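Long-range contacts in ferric vibriobactin ABC transporter, periplasmic ferric vibriobactin-binding protein (Vibrio cholerae, PDB 3R5S), which probably binds ferric vibriobactin in the periplasm and hands it to an ABC transporter for iron uptake: residues 23-28 with 43-48; 57-62 with 271-276; 88-93 with 108-113; 165-170 with 231-236; 183-188 with 211-216. All coordinates share one frame; numbering follows the deposited sequence.

Contact 1 of 5, residues 23-28 with 43-48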
# COMPACT_ATOMS: atom_id res chain seq x y z
N PRO A 23 10.96 -6.68 20.85
CA PRO A 23 10.54 -5.28 20.98
C PRO A 23 9.09 -5.16 21.44
O PRO A 23 8.20 -5.79 20.86
CB PRO A 23 10.64 -4.73 19.55
CG PRO A 23 11.41 -5.72 18.78
CD PRO A 23 11.30 -7.04 19.47
N LYS A 24 8.86 -4.34 22.45
CA LYS A 24 7.51 -4.05 22.90
C LYS A 24 7.19 -2.56 22.80
O LYS A 24 6.10 -2.13 23.15
CB LYS A 24 7.32 -4.52 24.34
CG LYS A 24 7.45 -6.03 24.53
CD LYS A 24 6.39 -6.79 23.74
CE LYS A 24 6.45 -8.27 24.03
NZ LYS A 24 5.23 -8.94 23.52
N ARG A 25 8.15 -1.77 22.32
CA ARG A 25 7.97 -0.33 22.17
C ARG A 25 8.54 0.11 20.83
O ARG A 25 9.63 0.69 20.74
CB ARG A 25 8.63 0.43 23.33
CG ARG A 25 7.94 0.23 24.68
CD ARG A 25 8.59 1.07 25.78
NE ARG A 25 8.44 2.50 25.58
CZ ARG A 25 7.36 3.20 25.89
NH1 ARG A 25 6.30 2.60 26.42
NH2 ARG A 25 7.32 4.51 25.67
N ILE A 26 7.82 -0.21 19.77
CA ILE A 26 8.28 0.05 18.41
C ILE A 26 7.96 1.47 17.98
O ILE A 26 6.82 1.91 18.06
CB ILE A 26 7.64 -0.96 17.45
CG1 ILE A 26 7.96 -2.38 17.92
CG2 ILE A 26 8.09 -0.71 16.00
CD1 ILE A 26 7.18 -3.44 17.21
N LEU A 27 8.97 2.20 17.53
CA LEU A 27 8.73 3.51 16.94
C LEU A 27 9.01 3.47 15.44
O LEU A 27 10.08 3.03 15.01
CB LEU A 27 9.57 4.57 17.66
CG LEU A 27 9.48 6.01 17.15
CD1 LEU A 27 9.71 7.00 18.28
CD2 LEU A 27 10.48 6.23 16.01
N SER A 28 8.04 3.89 14.62
CA SER A 28 8.27 3.97 13.18
C SER A 28 8.63 5.38 12.71
O SER A 28 7.92 6.35 13.01
CB SER A 28 7.06 3.47 12.39
OG SER A 28 7.25 3.74 11.01
N PRO A 43 3.47 -4.00 18.37
CA PRO A 43 3.38 -2.98 19.42
C PRO A 43 4.04 -1.65 19.03
O PRO A 43 5.11 -1.29 19.55
CB PRO A 43 4.08 -3.63 20.62
CG PRO A 43 5.04 -4.60 20.01
CD PRO A 43 4.36 -5.11 18.75
N VAL A 44 3.40 -0.93 18.12
CA VAL A 44 3.85 0.39 17.69
C VAL A 44 3.33 1.46 18.64
O VAL A 44 2.12 1.60 18.83
CB VAL A 44 3.36 0.72 16.27
CG1 VAL A 44 3.87 2.08 15.82
CG2 VAL A 44 3.81 -0.35 15.30
N ILE A 45 4.25 2.21 19.24
CA ILE A 45 3.88 3.22 20.23
C ILE A 45 3.85 4.62 19.63
O ILE A 45 3.20 5.51 20.17
CB ILE A 45 4.87 3.22 21.40
CG1 ILE A 45 6.27 3.54 20.89
CG2 ILE A 45 4.82 1.88 22.13
CD1 ILE A 45 7.22 4.05 21.93
N ALA A 46 4.56 4.80 18.52
CA ALA A 46 4.60 6.10 17.85
C ALA A 46 5.01 5.95 16.39
O ALA A 46 5.74 5.03 16.03
CB ALA A 46 5.57 7.02 18.58
N SER A 47 4.53 6.87 15.56
CA SER A 47 4.86 6.86 14.14
C SER A 47 5.00 8.27 13.62
O SER A 47 4.20 9.15 13.96
CB SER A 47 3.75 6.17 13.33
OG SER A 47 4.01 6.27 11.94
N ALA A 48 6.02 8.47 12.78
CA ALA A 48 6.14 9.66 11.96
C ALA A 48 4.94 9.73 11.01
O ALA A 48 4.17 8.77 10.90
CB ALA A 48 7.43 9.62 11.17
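I45, P43 and I26 bury the most surface where residues 23-28 run beside 43-48. I26 is bonded at both its backbone N and its backbone O. Its N gives a hydrogen bond to P43 O at 2.9 Å, and its O takes one from I45 N at 2.8 Å. The P43 ring lies against 23-28: P43 CD meets the I26 CD1 methyl at 3.6 Å, and P43 CG rests 3.5 Å from P23 O. I26 CG1 stands anti to the carbonyl carbon (chi1 -57°), which sends CD1 to the proline. I45 turns its CG1 branch back over the partner strand, 3.3 Å from I26 O. The I45 CD1 methyl ends over one face of the R25 guanidinium, 3.8 Å from R25 NH2. That guanidinium is itself bonded to the backbone oxygens of E85 and Q86. The parallel ladder slips by one residue between I26 and L27, a beta bulge. It then resumes with S28 N to A46 O and A48 N to S28 O. These strands belong to a right-handed beta-alpha-beta unit. Helix 31-39 connects them and packs L37 on I26, S28 and V44, while strands 69-73 and 89-93 flank the pair.

Contact 2 of 5, residues 57-62 with 271-276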
# COMPACT_ATOMS: atom_id res chain seq x y z
N GLU A 57 -4.81 7.77 5.50
CA GLU A 57 -6.23 7.64 5.84
C GLU A 57 -6.77 6.20 5.89
O GLU A 57 -7.72 5.94 6.63
CB GLU A 57 -7.08 8.53 4.91
CG GLU A 57 -8.54 8.61 5.29
CD GLU A 57 -8.77 9.32 6.62
OE1 GLU A 57 -7.86 10.01 7.12
OE2 GLU A 57 -9.88 9.17 7.16
N GLN A 58 -6.18 5.27 5.12
CA GLN A 58 -6.62 3.85 5.18
C GLN A 58 -6.54 3.29 6.59
O GLN A 58 -7.28 2.36 6.92
CB GLN A 58 -5.77 2.88 4.35
CG GLN A 58 -5.30 3.28 3.00
CD GLN A 58 -4.03 4.06 3.08
OE1 GLN A 58 -2.90 3.51 3.03
NE2 GLN A 58 -4.18 5.35 3.18
N TRP A 59 -5.60 3.78 7.40
CA TRP A 59 -5.39 3.21 8.74
C TRP A 59 -5.34 4.24 9.87
O TRP A 59 -5.19 3.87 11.03
CB TRP A 59 -4.15 2.30 8.80
CG TRP A 59 -2.85 2.87 8.26
CD1 TRP A 59 -2.25 2.57 7.07
CD2 TRP A 59 -1.99 3.81 8.92
NE1 TRP A 59 -1.07 3.28 6.94
CE2 TRP A 59 -0.89 4.04 8.06
CE3 TRP A 59 -2.03 4.47 10.15
CZ2 TRP A 59 0.14 4.91 8.39
CZ3 TRP A 59 -1.01 5.34 10.47
CH2 TRP A 59 0.07 5.55 9.60
N ARG A 60 -5.43 5.52 9.53
CA ARG A 60 -5.39 6.56 10.56
C ARG A 60 -6.26 6.23 11.78
O ARG A 60 -5.79 6.31 12.91
CB ARG A 60 -5.87 7.90 9.99
CG ARG A 60 -5.88 9.02 11.04
CD ARG A 60 -6.41 10.33 10.47
NE ARG A 60 -7.74 10.15 9.91
CZ ARG A 60 -8.86 10.12 10.63
NH1 ARG A 60 -8.82 10.27 11.95
NH2 ARG A 60 -10.03 9.93 10.02
N LYS A 61 -7.52 5.89 11.56
CA LYS A 61 -8.45 5.62 12.66
C LYS A 61 -7.98 4.48 13.53
O LYS A 61 -8.21 4.47 14.75
CB LYS A 61 -9.87 5.34 12.13
CG LYS A 61 -10.54 6.53 11.43
CD LYS A 61 -11.95 6.16 10.99
CE LYS A 61 -12.63 7.29 10.24
NZ LYS A 61 -14.01 6.92 9.82
N LEU A 62 -7.34 3.48 12.92
CA LEU A 62 -6.85 2.35 13.69
C LEU A 62 -5.66 2.79 14.54
O LEU A 62 -5.55 2.42 15.70
CB LEU A 62 -6.46 1.19 12.77
CG LEU A 62 -5.97 -0.06 13.51
CD1 LEU A 62 -7.05 -0.59 14.46
CD2 LEU A 62 -5.52 -1.15 12.54
N ASP A 271 -1.53 -1.50 0.74
CA ASP A 271 -1.22 -2.18 1.98
C ASP A 271 -2.48 -2.93 2.41
O ASP A 271 -3.47 -2.95 1.68
CB ASP A 271 -0.68 -1.22 3.06
CG ASP A 271 -1.68 -0.14 3.45
OD1 ASP A 271 -2.89 -0.41 3.51
OD2 ASP A 271 -1.23 0.99 3.74
N LEU A 272 -2.44 -3.58 3.57
CA LEU A 272 -3.57 -4.41 3.96
C LEU A 272 -4.85 -3.61 3.97
O LEU A 272 -5.91 -4.08 3.53
CB LEU A 272 -3.34 -5.00 5.35
CG LEU A 272 -4.61 -5.59 5.97
CD1 LEU A 272 -5.09 -6.75 5.12
CD2 LEU A 272 -4.32 -6.04 7.38
N PHE A 273 -4.75 -2.38 4.47
CA PHE A 273 -5.93 -1.57 4.71
C PHE A 273 -6.50 -0.93 3.45
O PHE A 273 -7.72 -0.90 3.27
CB PHE A 273 -5.63 -0.57 5.82
CG PHE A 273 -5.22 -1.24 7.10
CD1 PHE A 273 -6.16 -1.91 7.87
CD2 PHE A 273 -3.89 -1.26 7.51
CE1 PHE A 273 -5.79 -2.56 9.04
CE2 PHE A 273 -3.51 -1.92 8.69
CZ PHE A 273 -4.46 -2.57 9.45
N SER A 274 -5.63 -0.43 2.56
CA SER A 274 -6.12 0.11 1.29
C SER A 274 -6.57 -1.02 0.38
O SER A 274 -7.53 -0.86 -0.39
CB SER A 274 -5.07 0.96 0.59
OG SER A 274 -3.94 0.19 0.23
N ALA A 275 -5.90 -2.17 0.47
CA ALA A 275 -6.32 -3.35 -0.29
C ALA A 275 -7.72 -3.77 0.17
O ALA A 275 -8.61 -4.07 -0.64
CB ALA A 275 -5.34 -4.50 -0.11
N ARG A 276 -7.93 -3.77 1.48
CA ARG A 276 -9.24 -4.10 2.03
C ARG A 276 -10.32 -3.16 1.47
O ARG A 276 -11.40 -3.60 1.09
CB ARG A 276 -9.20 -4.01 3.56
CG ARG A 276 -10.44 -4.49 4.26
CD ARG A 276 -10.16 -4.63 5.77
NE ARG A 276 -9.31 -5.78 6.10
CZ ARG A 276 -8.71 -5.95 7.28
NH1 ARG A 276 -8.85 -5.05 8.24
NH2 ARG A 276 -7.96 -7.03 7.50
O HOH W 1 0.91 2.57 5.13
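Q58 packs directly on the first turn of helix 272-286. Its CB meets F273 CB at 3.8 Å, and its CG lies 3.4 Å from S274 CB. The backbone also takes part, with Q58 O 3.5 Å from F273 CB. W59 comes next. Its CB leans on the phenylalanine ring, 3.8 Å from F273 CD2. Its indole is turned so that D271 OD2 lies at the ring edge, near the ring plane. The indole NE1 reaches this carboxylate through one water, which accepts from W59 NE1 and donates to D271 OD2. L62 lies one helical turn further on. It brings its CD2 methyl to 3.6 Å from F273 CZ, its CG turned away from the backbone N (chi1 -178°). F273 is thus touched by Q58, W59 and L62. D271 divides its work between its two oxygens: OD2 faces W59 and the water, while OD1 accepts from S274 N at 2.9 Å and, weakly, from F273 N. In return, D271 N donates to S274 OG at 3.0 Å. S274 OG is also bonded to R269 O. D271 and S274 therefore form a capping box at the N terminus of helix 272-286, with W59 at the N-cap of helix 60-65 packed beside it.

Contact 3 of 5, residues 88-93 with 108-113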
# COMPACT_ATOMS: atom_id res chain seq x y z
N ASP A 88 12.23 0.51 21.88
CA ASP A 88 13.20 -0.57 21.89
C ASP A 88 13.43 -1.13 20.49
O ASP A 88 14.26 -2.02 20.29
CB ASP A 88 12.85 -1.69 22.88
CG ASP A 88 11.46 -2.23 22.68
OD1 ASP A 88 10.87 -1.95 21.62
OD2 ASP A 88 10.95 -2.95 23.56
N LEU A 89 12.69 -0.60 19.52
CA LEU A 89 12.97 -0.87 18.11
C LEU A 89 12.59 0.36 17.29
O LEU A 89 11.50 0.92 17.47
CB LEU A 89 12.22 -2.11 17.61
CG LEU A 89 12.47 -2.47 16.13
CD1 LEU A 89 13.90 -2.92 15.97
CD2 LEU A 89 11.50 -3.55 15.60
N ILE A 90 13.48 0.79 16.40
CA ILE A 90 13.22 1.95 15.54
C ILE A 90 13.24 1.48 14.09
O ILE A 90 14.20 0.86 13.65
CB ILE A 90 14.29 3.05 15.73
CG1 ILE A 90 14.24 3.63 17.15
CG2 ILE A 90 14.12 4.15 14.68
CD1 ILE A 90 15.54 4.33 17.56
N VAL A 91 12.17 1.77 13.36
CA VAL A 91 12.01 1.27 12.00
C VAL A 91 12.19 2.39 10.97
O VAL A 91 11.55 3.45 11.07
CB VAL A 91 10.63 0.57 11.84
CG1 VAL A 91 10.46 0.01 10.44
CG2 VAL A 91 10.47 -0.56 12.88
N VAL A 92 13.07 2.16 9.98
CA VAL A 92 13.41 3.17 8.97
C VAL A 92 13.16 2.61 7.56
O VAL A 92 13.44 1.44 7.30
CB VAL A 92 14.90 3.57 9.08
CG1 VAL A 92 15.25 4.70 8.09
CG2 VAL A 92 15.25 3.97 10.51
N SER A 93 12.64 3.45 6.65
CA SER A 93 12.45 3.03 5.25
C SER A 93 13.67 3.43 4.42
O SER A 93 14.35 4.40 4.75
CB SER A 93 11.18 3.66 4.65
OG SER A 93 11.27 5.08 4.70
N GLN A 108 20.54 4.60 15.74
CA GLN A 108 21.06 3.37 16.33
C GLN A 108 21.65 3.65 17.71
O GLN A 108 21.75 2.76 18.55
CB GLN A 108 22.09 2.73 15.38
CG GLN A 108 22.81 1.48 15.93
CD GLN A 108 21.90 0.28 16.16
OE1 GLN A 108 22.12 -0.50 17.10
NE2 GLN A 108 20.89 0.10 15.31
N ALA A 109 22.03 4.91 17.96
CA ALA A 109 22.56 5.30 19.26
C ALA A 109 21.47 5.30 20.34
O ALA A 109 21.75 5.20 21.54
CB ALA A 109 23.22 6.67 19.17
N ILE A 110 20.22 5.39 19.90
CA ILE A 110 19.07 5.41 20.80
C ILE A 110 18.51 4.01 21.06
O ILE A 110 18.27 3.64 22.22
CB ILE A 110 17.95 6.33 20.27
CG1 ILE A 110 18.47 7.77 20.20
CG2 ILE A 110 16.70 6.23 21.15
CD1 ILE A 110 17.62 8.69 19.34
N ALA A 111 18.30 3.24 20.00
CA ALA A 111 17.77 1.88 20.11
C ALA A 111 18.08 1.07 18.86
O ALA A 111 18.46 1.64 17.85
CB ALA A 111 16.26 1.92 20.34
N PRO A 112 17.92 -0.26 18.92
CA PRO A 112 18.14 -1.04 17.70
C PRO A 112 17.30 -0.49 16.56
O PRO A 112 16.08 -0.35 16.69
CB PRO A 112 17.64 -2.43 18.10
CG PRO A 112 17.95 -2.50 19.56
CD PRO A 112 17.66 -1.12 20.09
N THR A 113 17.97 -0.18 15.45
CA THR A 113 17.35 0.47 14.32
C THR A 113 17.45 -0.41 13.08
O THR A 113 18.55 -0.84 12.72
CB THR A 113 18.03 1.82 14.07
OG1 THR A 113 17.89 2.62 15.26
CG2 THR A 113 17.39 2.53 12.90
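I90 pairs with P112 and T113: I90 N donates to P112 O at 2.9 Å, and I90 O receives a CA-H...O contact from T113 CA at 3.2 Å. The I90 CD1 methyl reaches back to A111 CB at 3.7 Å and also touches I110 CB. I90 CG1 lies beside the backbone N (chi1 -65°) and so leads CD1 back to A111. Further along the strand, V92 CG2 meets T113 CG2 methyl to methyl at 3.5 Å. L89 points the other way, yet its CD1 curls round to 3.4 Å from P112 O. The P112 ring sits by the start of the strand, with its CD 3.5 Å from D88 O. I90 and T113 make a parallel bridge, the point where the chain enters the edge strand 113-116 of the five-stranded parallel sheet. The threonine is fixed by its own segment: T113 OG1 donates to A111 O at 2.8 Å. That bond leaves its CG2 turned to V92. L107 of helix 104-108 packs on both V92 and T113. On the far side of strand 89-93, the D88 carboxylate takes the backbone N-H groups of K24 and R25, and L27 pairs with L89 and V91.

Contact 4 of 5, residues 165-170 with 231-236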
# COMPACT_ATOMS: atom_id res chain seq x y z
N ALA A 165 -9.85 -5.50 -17.86
CA ALA A 165 -9.83 -4.19 -17.24
C ALA A 165 -8.42 -3.64 -17.32
O ALA A 165 -7.45 -4.39 -17.40
CB ALA A 165 -10.27 -4.30 -15.80
N ASN A 166 -8.31 -2.32 -17.29
CA ASN A 166 -7.00 -1.71 -17.07
C ASN A 166 -7.03 -0.88 -15.80
O ASN A 166 -8.11 -0.61 -15.25
CB ASN A 166 -6.51 -0.92 -18.29
CG ASN A 166 -7.59 -0.06 -18.91
OD1 ASN A 166 -7.86 -0.15 -20.12
ND2 ASN A 166 -8.22 0.78 -18.10
N ILE A 167 -5.85 -0.53 -15.31
CA ILE A 167 -5.69 0.23 -14.08
C ILE A 167 -4.91 1.49 -14.39
O ILE A 167 -3.72 1.45 -14.71
CB ILE A 167 -4.95 -0.60 -13.00
CG1 ILE A 167 -5.68 -1.92 -12.76
CG2 ILE A 167 -4.80 0.20 -11.71
CD1 ILE A 167 -4.90 -2.90 -11.87
N VAL A 168 -5.58 2.63 -14.30
CA VAL A 168 -5.01 3.88 -14.78
C VAL A 168 -4.88 4.91 -13.68
O VAL A 168 -5.73 5.01 -12.80
CB VAL A 168 -5.88 4.46 -15.93
CG1 VAL A 168 -5.39 5.85 -16.33
CG2 VAL A 168 -5.89 3.52 -17.11
N SER A 169 -3.78 5.66 -13.72
CA SER A 169 -3.61 6.83 -12.89
C SER A 169 -3.76 8.04 -13.80
O SER A 169 -2.85 8.36 -14.56
CB SER A 169 -2.22 6.83 -12.24
OG SER A 169 -2.10 7.89 -11.29
N TYR A 170 -4.91 8.69 -13.73
CA TYR A 170 -5.27 9.72 -14.70
C TYR A 170 -4.98 11.12 -14.16
O TYR A 170 -5.48 11.50 -13.09
CB TYR A 170 -6.75 9.59 -15.05
CG TYR A 170 -7.29 10.64 -15.98
CD1 TYR A 170 -7.00 10.60 -17.34
CD2 TYR A 170 -8.12 11.66 -15.51
CE1 TYR A 170 -7.50 11.56 -18.21
CE2 TYR A 170 -8.63 12.62 -16.38
CZ TYR A 170 -8.32 12.56 -17.73
OH TYR A 170 -8.82 13.52 -18.59
N PHE A 231 -10.22 0.91 -14.11
CA PHE A 231 -10.16 1.26 -12.69
C PHE A 231 -9.18 2.40 -12.48
O PHE A 231 -8.04 2.32 -12.94
CB PHE A 231 -9.74 0.06 -11.84
CG PHE A 231 -10.80 -1.00 -11.74
CD1 PHE A 231 -11.90 -0.83 -10.90
CD2 PHE A 231 -10.71 -2.17 -12.49
CE1 PHE A 231 -12.88 -1.81 -10.80
CE2 PHE A 231 -11.69 -3.15 -12.39
CZ PHE A 231 -12.77 -2.97 -11.55
N LEU A 232 -9.62 3.45 -11.80
CA LEU A 232 -8.84 4.67 -11.65
C LEU A 232 -8.20 4.81 -10.27
O LEU A 232 -8.88 4.81 -9.25
CB LEU A 232 -9.70 5.90 -11.97
CG LEU A 232 -10.23 5.96 -13.41
CD1 LEU A 232 -11.29 7.03 -13.55
CD2 LEU A 232 -9.08 6.22 -14.36
N ILE A 233 -6.87 4.94 -10.27
CA ILE A 233 -6.07 5.10 -9.07
C ILE A 233 -6.38 6.41 -8.34
O ILE A 233 -6.55 7.44 -8.97
CB ILE A 233 -4.55 5.07 -9.43
CG1 ILE A 233 -4.15 3.68 -9.91
CG2 ILE A 233 -3.70 5.52 -8.27
CD1 ILE A 233 -4.62 2.56 -9.01
N THR A 234 -6.44 6.34 -7.01
CA THR A 234 -6.57 7.52 -6.16
C THR A 234 -7.79 8.38 -6.49
O THR A 234 -7.77 9.60 -6.32
CB THR A 234 -5.27 8.38 -6.20
OG1 THR A 234 -4.13 7.54 -5.97
CG2 THR A 234 -5.28 9.47 -5.13
N MSE A 235 -8.86 7.75 -6.96
CA MSE A 235 -10.05 8.48 -7.38
C MSE A 235 -11.35 7.85 -6.87
O MSE A 235 -11.50 6.63 -6.85
CB MSE A 235 -10.13 8.59 -8.92
CG MSE A 235 -9.24 9.65 -9.56
SE MSE A 235 -9.65 9.99 -11.30
CE MSE A 235 -8.70 11.47 -11.51
N THR A 236 -12.27 8.71 -6.45
CA THR A 236 -13.65 8.33 -6.19
C THR A 236 -14.41 8.35 -7.52
O THR A 236 -13.93 8.92 -8.51
CB THR A 236 -14.33 9.36 -5.28
OG1 THR A 236 -14.35 10.63 -5.94
CG2 THR A 236 -13.57 9.49 -3.97
O HOH W 2 -6.77 8.24 -11.72
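Two neighbouring parallel strands of a mixed five-stranded sheet meet here, 165-169 and 229-232. Three backbone hydrogen bonds join them: F231 N to N166 O, V168 N to F231 O and I233 N to V168 O, each 2.8 Å long. Side chains extend the pairing on both faces. On the face of I167 and F231, I167 CG2 meets I233 CD1 at 3.6 Å. A165 CB lies at the edge of the phenylalanine ring, near its plane and 3.9 Å from F231 CE2. On the other face V168 and L232 run side by side, pointing the same way, with V168 CB 4.0 Å from L232 CD2. That methyl also touches Y170 CB. A type II turn from L232 to M235 bends 231-236. One water bridges the gap, accepting from Y170 N and donating to I233 O. Selenomethionine M235 sets its CE methyl at the edge of the tyrosine ring, 4.0 Å from Y170 CD2 and 3.6 Å from the backbone Y170 O. The tyrosine hydroxyl is bonded to D246. Helix 185-192 packs H186 and L190 on the I167 face, helix 237-244 covers L232, and strand 176-180 runs antiparallel along the side of 165-169 away from 229-232.

Contact 5 of 5, residues 183-188 with 211-216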
# COMPACT_ATOMS: atom_id res chain seq x y z
N GLN A 183 3.36 -6.63 -12.82
CA GLN A 183 3.86 -7.10 -11.52
C GLN A 183 3.48 -6.18 -10.36
O GLN A 183 3.89 -6.40 -9.22
CB GLN A 183 5.39 -7.23 -11.54
CG GLN A 183 5.91 -8.41 -12.34
CD GLN A 183 7.38 -8.23 -12.72
OE1 GLN A 183 7.72 -7.37 -13.55
NE2 GLN A 183 8.25 -9.02 -12.12
N SER A 184 2.71 -5.14 -10.66
CA SER A 184 2.33 -4.19 -9.63
C SER A 184 1.50 -4.88 -8.56
O SER A 184 0.83 -5.88 -8.82
CB SER A 184 1.53 -3.05 -10.23
OG SER A 184 0.29 -3.52 -10.75
N ALA A 185 1.54 -4.33 -7.36
CA ALA A 185 0.67 -4.78 -6.29
C ALA A 185 -0.81 -4.63 -6.71
O ALA A 185 -1.65 -5.47 -6.35
CB ALA A 185 0.96 -4.00 -5.01
N HIS A 186 -1.13 -3.59 -7.47
CA HIS A 186 -2.52 -3.36 -7.87
C HIS A 186 -3.00 -4.45 -8.80
O HIS A 186 -4.10 -5.00 -8.63
CB HIS A 186 -2.68 -2.01 -8.57
CG HIS A 186 -2.16 -0.87 -7.77
ND1 HIS A 186 -0.82 -0.66 -7.56
CD2 HIS A 186 -2.81 0.12 -7.11
CE1 HIS A 186 -0.66 0.41 -6.80
NE2 HIS A 186 -1.85 0.91 -6.52
N ALA A 187 -2.18 -4.76 -9.80
CA ALA A 187 -2.54 -5.80 -10.75
C ALA A 187 -2.68 -7.17 -10.07
O ALA A 187 -3.61 -7.92 -10.35
CB ALA A 187 -1.52 -5.85 -11.91
N GLN A 188 -1.77 -7.49 -9.15
CA GLN A 188 -1.83 -8.77 -8.45
C GLN A 188 -3.10 -8.91 -7.62
O GLN A 188 -3.74 -9.97 -7.58
CB GLN A 188 -0.62 -8.96 -7.53
CG GLN A 188 0.73 -9.01 -8.23
CD GLN A 188 1.87 -9.18 -7.22
OE1 GLN A 188 1.89 -10.13 -6.45
NE2 GLN A 188 2.82 -8.23 -7.21
N HIS A 211 8.99 2.96 -11.56
CA HIS A 211 8.41 2.44 -10.32
C HIS A 211 7.96 1.01 -10.52
O HIS A 211 7.71 0.58 -11.64
CB HIS A 211 7.19 3.26 -9.91
CG HIS A 211 7.51 4.68 -9.56
ND1 HIS A 211 8.21 5.02 -8.42
CD2 HIS A 211 7.21 5.84 -10.18
CE1 HIS A 211 8.34 6.33 -8.37
NE2 HIS A 211 7.74 6.86 -9.42
N ARG A 212 7.86 0.26 -9.42
CA ARG A 212 7.42 -1.12 -9.48
C ARG A 212 5.96 -1.22 -9.92
O ARG A 212 5.58 -2.12 -10.68
CB ARG A 212 7.65 -1.83 -8.14
CG ARG A 212 7.16 -3.28 -8.11
CD ARG A 212 7.55 -3.99 -6.81
NE ARG A 212 7.34 -5.44 -6.90
CZ ARG A 212 6.24 -6.08 -6.49
NH1 ARG A 212 5.23 -5.39 -5.96
NH2 ARG A 212 6.14 -7.40 -6.62
N ASP A 213 5.12 -0.30 -9.46
CA ASP A 213 3.68 -0.41 -9.67
C ASP A 213 3.18 0.20 -10.99
O ASP A 213 2.25 -0.33 -11.61
CB ASP A 213 2.91 0.23 -8.51
CG ASP A 213 2.94 -0.61 -7.24
OD1 ASP A 213 3.16 -1.84 -7.33
OD2 ASP A 213 2.71 -0.04 -6.15
N PHE A 214 3.78 1.31 -11.40
CA PHE A 214 3.22 2.08 -12.50
C PHE A 214 4.20 2.39 -13.61
O PHE A 214 5.33 2.82 -13.38
CB PHE A 214 2.58 3.38 -11.99
CG PHE A 214 1.38 3.16 -11.14
CD1 PHE A 214 0.15 2.87 -11.71
CD2 PHE A 214 1.48 3.20 -9.75
CE1 PHE A 214 -0.97 2.64 -10.91
CE2 PHE A 214 0.37 2.98 -8.96
CZ PHE A 214 -0.85 2.70 -9.53
N LEU A 215 3.74 2.18 -14.84
CA LEU A 215 4.47 2.65 -16.00
C LEU A 215 4.01 4.08 -16.26
O LEU A 215 2.83 4.31 -16.48
CB LEU A 215 4.16 1.79 -17.22
CG LEU A 215 5.00 2.15 -18.45
CD1 LEU A 215 6.42 1.61 -18.29
CD2 LEU A 215 4.35 1.60 -19.71
N ARG A 216 4.95 5.02 -16.24
CA ARG A 216 4.62 6.41 -16.50
C ARG A 216 4.66 6.67 -18.01
O ARG A 216 5.57 6.21 -18.70
CB ARG A 216 5.56 7.34 -15.73
CG ARG A 216 5.55 7.06 -14.22
CD ARG A 216 6.37 8.07 -13.43
NE ARG A 216 5.73 9.38 -13.39
CZ ARG A 216 6.32 10.51 -13.75
NH1 ARG A 216 7.58 10.50 -14.17
NH2 ARG A 216 5.66 11.66 -13.67
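D213 reaches across to the start of helix 185-192 and takes A185 N on its OD1 at 3.0 Å. The N-H comes in from above the carboxylate plane. The D213 side chain folds away from its own carbonyl carbon (chi1 -74°), and this swings the carboxylate to the helix end. Its OD2 then lies at the edge of the H186 imidazole, 3.5 Å from H186 CE1, with carboxylate and ring almost perpendicular at 87°. F214 sets its CZ over one face of the imidazole, and its CE2 comes to 3.5 Å from H186 CE1. The two ring planes are 56° apart, so the pair is oblique. H186 NE2 is held by S267 O, while ND1 is buried with no partner. S184 is the N-cap of the helix: its OG accepts from A187 N at 2.9 Å and is also hydrogen-bonded to K181 O. D213 OD1 thus serves a first-turn N-H alongside this cap, and the nearby helix N terminus would probably favour its negative charge. S184 CB is pressed on D213 O at 3.1 Å. R212 stretches out from CG to NE and lays one face of its guanidinium over Q183 O, 3.6 Å from R212 CZ. Q188 donates from NE2 to that same Q183 O at 2.9 Å. F214 begins edge strand 214-218 and packs on A178 and A180 of strand 176-180.

From the N terminus, contact 1 closes a short loop round helix 31-39. Contact 3 closes another of similar length, round helix 104-108. The two lie in series and touch, because strands 26-28 and 89-93 are neighbours in the same parallel sheet. Contact 2 opens between them, at 57-62, and closes only at 271-276. Contacts 3, 4 and 5 are all nested inside its long loop. Contact 5 is nested again within contact 4, and these two touch through I233, I167, H186 and F214 at the mixed sheet. Contacts 1 and 4 lie on opposite sides of the chain's centre, about 33 Å apart between centres. Contact 2 lies nearer that centre, joining helices 60-65 and 272-286.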